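Local coordinates for protein PKS (PDB 4OQJ) that probably acts as a ketosynthase, forming carbon-carbon bonds by condensing acyl units on carrier proteins during assembly of the antibiotic oxazolomycin, at residues Thr189-Ala192 against Cys193-Leu197; Arg153-Ser157 against Val158-Arg162. All coordinates share one frame; numbering follows the deposited sequence.

Interaction 1: Thr189-Ala192 against Cys193-Leu197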
ATOM      1  N   THR A 189      -1.733   1.753  -4.410  1.00  9.61           N
ATOM      2  CA  THR A 189      -1.988   2.328  -3.098  1.00 14.33           C
ATOM      3  C   THR A 189      -2.853   3.565  -3.286  1.00 10.90           C
ATOM      4  O   THR A 189      -2.558   4.430  -4.126  1.00 11.86           O
ATOM      5  CB  THR A 189      -0.669   2.684  -2.383  1.00 20.30           C
ATOM      6  OG1 THR A 189      -0.147   3.880  -2.934  1.00 27.74           O
ATOM      7  CG2 THR A 189       0.372   1.591  -2.579  1.00 19.83           C
ATOM      8  N   ASN A 190      -3.930   3.648  -2.521  1.00  8.17           N
ATOM      9  CA  ASN A 190      -4.915   4.703  -2.690  1.00  9.87           C
ATOM     10  C   ASN A 190      -5.429   5.221  -1.342  1.00 12.23           C
ATOM     11  O   ASN A 190      -5.919   4.439  -0.534  1.00 11.91           O
ATOM     12  CB  ASN A 190      -6.084   4.174  -3.518  1.00 10.97           C
ATOM     13  CG  ASN A 190      -5.767   4.105  -4.988  1.00 15.07           C
ATOM     14  OD1 ASN A 190      -5.409   3.046  -5.519  1.00 14.11           O
ATOM     15  ND2 ASN A 190      -5.877   5.245  -5.660  1.00 14.79           N
ATOM     16  N   THR A 191      -5.310   6.533  -1.124  1.00 11.37           N
ATOM     17  CA  THR A 191      -5.844   7.193   0.066  1.00 13.05           C
ATOM     18  C   THR A 191      -6.410   8.554  -0.323  1.00 13.03           C
ATOM     19  O   THR A 191      -6.279   9.530   0.411  1.00  9.83           O
ATOM     20  CB  THR A 191      -4.750   7.373   1.152  1.00 17.47           C
ATOM     21  OG1 THR A 191      -3.688   8.185   0.638  1.00 16.10           O
ATOM     22  CG2 THR A 191      -4.172   6.016   1.567  1.00 15.71           C
ATOM     23  N   ALA A 192      -7.027   8.614  -1.491  1.00  8.66           N
ATOM     24  CA  ALA A 192      -7.566   9.868  -2.020  1.00 10.12           C
ATOM     25  C   ALA A 192      -6.477  10.958  -2.132  1.00  9.35           C
ATOM     26  O   ALA A 192      -5.411  10.693  -2.672  1.00 11.23           O
ATOM     27  CB  ALA A 192      -8.754  10.340  -1.157  1.00 11.31           C
ATOM     28  N   CYS A 193      -6.742  12.173  -1.658  1.00  9.32           N
ATOM     29  CA  CYS A 193      -5.865  13.326  -1.923  1.00 12.25           C
ATOM     30  C   CYS A 193      -4.441  13.171  -1.409  1.00 14.20           C
ATOM     31  O   CYS A 193      -3.542  13.876  -1.863  1.00 15.81           O
ATOM     32  CB  CYS A 193      -6.446  14.617  -1.302  1.00 13.98           C
ATOM     33  SG  CYS A 193      -8.209  14.651  -1.167  1.00 23.57           S
ATOM     34  N   SER A 194      -4.226  12.261  -0.466  1.00 12.05           N
ATOM     35  CA  SER A 194      -2.884  12.033   0.079  1.00  8.90           C
ATOM     36  C   SER A 194      -2.135  10.871  -0.563  1.00 10.05           C
ATOM     37  O   SER A 194      -0.984  10.583  -0.188  1.00 11.86           O
ATOM     38  CB  SER A 194      -2.976  11.806   1.588  1.00  9.09           C
ATOM     39  OG  SER A 194      -3.858  10.742   1.882  1.00  8.29           O
ATOM     40  N   THR A 195      -2.764  10.222  -1.542  1.00 10.15           N
ATOM     41  CA  THR A 195      -2.183   9.054  -2.208  1.00  8.60           C
ATOM     42  C   THR A 195      -0.703   9.194  -2.559  1.00  9.62           C
ATOM     43  O   THR A 195       0.078   8.279  -2.322  1.00 10.00           O
ATOM     44  CB  THR A 195      -2.956   8.730  -3.515  1.00  9.51           C
ATOM     45  OG1 THR A 195      -4.285   8.296  -3.186  1.00  8.89           O
ATOM     46  CG2 THR A 195      -2.249   7.658  -4.326  1.00  7.74           C
ATOM     47  N   SER A 196      -0.312  10.334  -3.129  1.00  9.70           N
ATOM     48  CA  SER A 196       1.064  10.512  -3.579  1.00  9.17           C
ATOM     49  C   SER A 196       2.095  10.316  -2.501  1.00  8.26           C
ATOM     50  O   SER A 196       3.099   9.636  -2.720  1.00  8.42           O
ATOM     51  CB  SER A 196       1.272  11.923  -4.168  1.00 12.78           C
ATOM     52  OG  SER A 196       0.665  12.054  -5.432  1.00 11.14           O
ATOM     53  N   LEU A 197       1.910  10.988  -1.371  1.00  8.50           N
ATOM     54  CA  LEU A 197       2.902  10.915  -0.301  1.00  9.89           C
ATOM     55  C   LEU A 197       2.823   9.617   0.490  1.00  8.95           C
ATOM     56  O   LEU A 197       3.827   9.154   1.009  1.00 10.90           O
ATOM     57  CB  LEU A 197       2.753  12.113   0.622  1.00 10.48           C
ATOM     58  CG  LEU A 197       2.938  13.484  -0.048  1.00 13.46           C
ATOM     59  CD1 LEU A 197       2.983  14.583   1.019  1.00 16.07           C
ATOM     60  CD2 LEU A 197       4.187  13.544  -0.950  1.00 13.84           C
TER

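Interaction 2: Arg153-Ser157 against Val158-Arg162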
ATOM      1  N   ARG A 153     -21.863  -2.611 -19.556  1.00 48.89           N
ATOM      2  CA  ARG A 153     -23.091  -3.267 -19.109  1.00 55.55           C
ATOM      3  C   ARG A 153     -23.759  -4.116 -20.195  1.00 53.54           C
ATOM      4  O   ARG A 153     -24.580  -4.975 -19.884  1.00 60.55           O
ATOM      5  CB  ARG A 153     -24.085  -2.233 -18.578  1.00 64.12           C
ATOM      6  CG  ARG A 153     -24.118  -2.153 -17.048  1.00 69.06           C
ATOM      7  CD  ARG A 153     -24.625  -0.807 -16.559  1.00 75.11           C
ATOM      8  NE  ARG A 153     -23.724   0.251 -17.002  1.00 85.87           N
ATOM      9  CZ  ARG A 153     -24.064   1.282 -17.771  1.00 95.11           C
ATOM     10  NH1 ARG A 153     -25.315   1.460 -18.184  1.00 97.93           N
ATOM     11  NH2 ARG A 153     -23.135   2.160 -18.114  1.00 97.75           N
ATOM     12  N   THR A 154     -23.392  -3.895 -21.453  1.00 49.29           N
ATOM     13  CA  THR A 154     -23.951  -4.668 -22.565  1.00 54.25           C
ATOM     14  C   THR A 154     -22.926  -5.613 -23.197  1.00 55.75           C
ATOM     15  O   THR A 154     -23.103  -6.053 -24.331  1.00 57.74           O
ATOM     16  CB  THR A 154     -24.489  -3.745 -23.669  1.00 59.58           C
ATOM     17  OG1 THR A 154     -23.389  -3.189 -24.401  1.00 63.12           O
ATOM     18  CG2 THR A 154     -25.339  -2.620 -23.072  1.00 57.85           C
ATOM     19  N   ALA A 155     -21.860  -5.918 -22.462  1.00 53.55           N
ATOM     20  CA  ALA A 155     -20.788  -6.770 -22.973  1.00 49.58           C
ATOM     21  C   ALA A 155     -20.801  -8.150 -22.324  1.00 43.49           C
ATOM     22  O   ALA A 155     -21.380  -8.343 -21.254  1.00 41.77           O
ATOM     23  CB  ALA A 155     -19.438  -6.108 -22.753  1.00 50.94           C
ATOM     24  N   SER A 156     -20.151  -9.099 -22.991  1.00 40.19           N
ATOM     25  CA  SER A 156     -19.961 -10.445 -22.468  1.00 44.55           C
ATOM     26  C   SER A 156     -19.047 -10.443 -21.249  1.00 48.10           C
ATOM     27  O   SER A 156     -18.469  -9.415 -20.897  1.00 51.48           O
ATOM     28  CB  SER A 156     -19.361 -11.345 -23.543  1.00 44.19           C
ATOM     29  OG  SER A 156     -18.118 -10.821 -23.982  1.00 45.02           O
ATOM     30  N   SER A 157     -18.899 -11.604 -20.621  1.00 46.34           N
ATOM     31  CA  SER A 157     -18.050 -11.724 -19.443  1.00 51.91           C
ATOM     32  C   SER A 157     -16.578 -11.658 -19.860  1.00 44.12           C
ATOM     33  O   SER A 157     -15.734 -11.142 -19.118  1.00 39.25           O
ATOM     34  CB  SER A 157     -18.351 -13.024 -18.688  1.00 60.91           C
ATOM     35  OG  SER A 157     -17.778 -14.148 -19.331  1.00 67.87           O
ATOM     36  N   VAL A 158     -16.278 -12.157 -21.060  1.00 35.75           N
ATOM     37  CA  VAL A 158     -14.920 -12.084 -21.600  1.00 32.24           C
ATOM     38  C   VAL A 158     -14.492 -10.631 -21.803  1.00 31.87           C
ATOM     39  O   VAL A 158     -13.365 -10.255 -21.469  1.00 31.99           O
ATOM     40  CB  VAL A 158     -14.789 -12.837 -22.948  1.00 42.24           C
ATOM     41  CG1 VAL A 158     -13.375 -12.716 -23.504  1.00 42.79           C
ATOM     42  CG2 VAL A 158     -15.145 -14.300 -22.776  1.00 47.81           C
ATOM     43  N   ASP A 159     -15.385  -9.819 -22.359  1.00 34.68           N
ATOM     44  CA  ASP A 159     -15.053  -8.434 -22.688  1.00 34.17           C
ATOM     45  C   ASP A 159     -15.069  -7.556 -21.437  1.00 28.90           C
ATOM     46  O   ASP A 159     -14.268  -6.623 -21.305  1.00 26.38           O
ATOM     47  CB  ASP A 159     -16.021  -7.897 -23.742  1.00 38.14           C
ATOM     48  CG  ASP A 159     -15.707  -8.420 -25.140  1.00 47.63           C
ATOM     49  OD1 ASP A 159     -14.505  -8.573 -25.461  1.00 49.03           O
ATOM     50  OD2 ASP A 159     -16.660  -8.685 -25.910  1.00 52.83           O
ATOM     51  N   ARG A 160     -15.976  -7.869 -20.516  1.00 25.93           N
ATOM     52  CA  ARG A 160     -15.967  -7.236 -19.203  1.00 28.58           C
ATOM     53  C   ARG A 160     -14.649  -7.506 -18.477  1.00 23.68           C
ATOM     54  O   ARG A 160     -14.066  -6.612 -17.865  1.00 27.35           O
ATOM     55  CB  ARG A 160     -17.146  -7.730 -18.371  1.00 33.30           C
ATOM     56  CG  ARG A 160     -18.472  -7.106 -18.786  1.00 34.76           C
ATOM     57  CD  ARG A 160     -19.613  -7.621 -17.949  1.00 39.73           C
ATOM     58  NE  ARG A 160     -20.860  -6.943 -18.277  1.00 49.24           N
ATOM     59  CZ  ARG A 160     -21.973  -7.045 -17.560  1.00 57.05           C
ATOM     60  NH1 ARG A 160     -21.999  -7.798 -16.466  1.00 57.63           N
ATOM     61  NH2 ARG A 160     -23.061  -6.391 -17.934  1.00 60.46           N
ATOM     62  N   TYR A 161     -14.180  -8.742 -18.552  1.00 22.73           N
ATOM     63  CA  TYR A 161     -12.918  -9.120 -17.937  1.00 22.51           C
ATOM     64  C   TYR A 161     -11.772  -8.310 -18.549  1.00 21.74           C
ATOM     65  O   TYR A 161     -10.919  -7.781 -17.844  1.00 20.88           O
ATOM     66  CB  TYR A 161     -12.681 -10.624 -18.104  1.00 27.67           C
ATOM     67  CG  TYR A 161     -11.337 -11.098 -17.597  1.00 31.12           C
ATOM     68  CD1 TYR A 161     -10.222 -11.103 -18.426  1.00 36.25           C
ATOM     69  CD2 TYR A 161     -11.184 -11.545 -16.289  1.00 34.38           C
ATOM     70  CE1 TYR A 161      -8.992 -11.533 -17.965  1.00 41.44           C
ATOM     71  CE2 TYR A 161      -9.954 -11.979 -15.821  1.00 40.22           C
ATOM     72  CZ  TYR A 161      -8.864 -11.970 -16.660  1.00 44.23           C
ATOM     73  OH  TYR A 161      -7.634 -12.403 -16.206  1.00 51.61           O
ATOM     74  N   ARG A 162     -11.760  -8.179 -19.866  1.00 23.93           N
ATOM     75  CA  ARG A 162     -10.718  -7.395 -20.508  1.00 27.19           C
ATOM     76  C   ARG A 162     -10.806  -5.903 -20.093  1.00 18.90           C
ATOM     77  O   ARG A 162      -9.790  -5.239 -19.895  1.00 18.51           O
ATOM     78  CB  ARG A 162     -10.807  -7.587 -22.026  1.00 38.61           C
ATOM     79  CG  ARG A 162      -9.727  -6.881 -22.861  1.00 57.76           C
ATOM     80  CD  ARG A 162      -8.294  -6.985 -22.302  1.00 63.92           C
ATOM     81  NE  ARG A 162      -7.757  -8.347 -22.270  1.00 67.23           N
ATOM     82  CZ  ARG A 162      -6.455  -8.640 -22.270  1.00 64.08           C
ATOM     83  NH1 ARG A 162      -5.547  -7.674 -22.305  1.00 61.65           N
ATOM     84  NH2 ARG A 162      -6.052  -9.903 -22.226  1.00 62.82           N
TER

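Interaction 1: Thr189-Ala192 against Cys193-Leu197
Thr-195 reaches back to Thr-191 and Ala-192 across a sharp strand-turn-helix connection, the nucleophilic elbow of the thiolase fold. Strand 186-190 ends here and helix 195-209 begins, with Cys-193 at the bend in the place of the acyl-accepting cysteine of ketosynthases, so it is probably the nucleophile. Ala-192 at the bend has a positive phi, 57°, which helps to fold the chain back on itself.

The hydrogen bonds centre on one hydroxyl and one carbonyl. Thr-195 OG1 gives its proton to Ala-192 O at 2.7 Å, arriving in the carbonyl plane on a lone pair. Thr-195 OG1 is also an acceptor: Thr-191 N donates to it over 2.9 Å, nearly straight at 168°. Ala-192 O also takes Thr-195 N at 2.9 Å, this donor standing well above the carbonyl plane. One residue thus grips the carbonyl twice, because chi1 of -67° keeps its OG1 beside its own backbone N.

The second subunit also holds the turn: its Asp-170 OD2 accepts from both Asn-190 ND2 and Ala-192 N, and Asn-190 pairs antiparallel with a strand of that subunit, so the sheet runs on across the interface.

Close packing adds a methyl-to-carbonyl van der Waals contact, Thr-195 CG2 lying 3.2 Å from Thr-189 O, which sets the first helical turn against the strand end. Thr-189 OG1 is buried nearby and has no polar partner. The Cys-193 side chain touches His-371 and Ile-438.

A chain of hydroxyls completes the elbow: Thr-191 OG1 donates to Ser-194 OG over 2.8 Å, and Ser-194 OG is bonded in turn to Thr-441 O.

Interaction 2: Arg153-Ser157 against Val158-Arg162
Arg-160 folds back over Ser-156, Ala-155 and Arg-153, tying the start of its own helix to the end of the one before. Its CB lies 3.3 Å from Ser-156 O, the carbonyl that also accepts the helical bond from Arg-160 N. With CG beside the backbone N, chi1 -76°, the chain sets off toward the preceding loop, and CG passes 3.1 Å from the same Ser-156 O. From there it runs fully extended, CD passing both Ser-156 O and Ala-155 O. NE comes to 3.3 Å from Ala-155 O at an angle too poor for a bond, and donates instead to Tyr-152 O. At the tip, Arg-160 NH2 binds Arg-153 O at 2.8 Å. This carbonyl oxygen lies almost in the guanidinium plane, at its edge, whereas the nitrogen stands 51° out of the carbonyl plane and the bond is bent. Two carbonyls at the end of helix 149-153 therefore hold the cation, which probably suits the negative end of the helix dipole.

The new helix starts with Ser-156 as N-cap: its OG accepts a weak bond from Asp-159 N and gives a weak one to Asp-159 OD2, 3.2 Å away. Ala-155 CB packs on Asp-159 CB, 4.0 Å away.

In the second subunit, His-233 lies on Val-158 and Met-236 on Ser-157. The turn thus joins helices 149-153 and 157-167 at the protein surface, where Arg-160 meets His-146 on helix 142-147 of the second subunit.

Interactions 1 and 2 lie 29 Å apart between centres and about 17 Å between nearest atoms, so they do not touch. Both belong to the ketosynthase part of the protein, and from 153-162 the chain follows the rest of helix 157-167, then helix 171-180, into strand 186-190 and the elbow. Only interaction 1 belongs to the probable active site: a glycerol, perhaps marking the pocket, sits about 3 Å from the Cys-193 side chain. What they share is the dimer interface. In interaction 1 the buried Ala-192 packs on Phe-171 of the second subunit, while at the periphery interaction 2 brings Arg-153 close to the like-charged Arg-153 of that subunit.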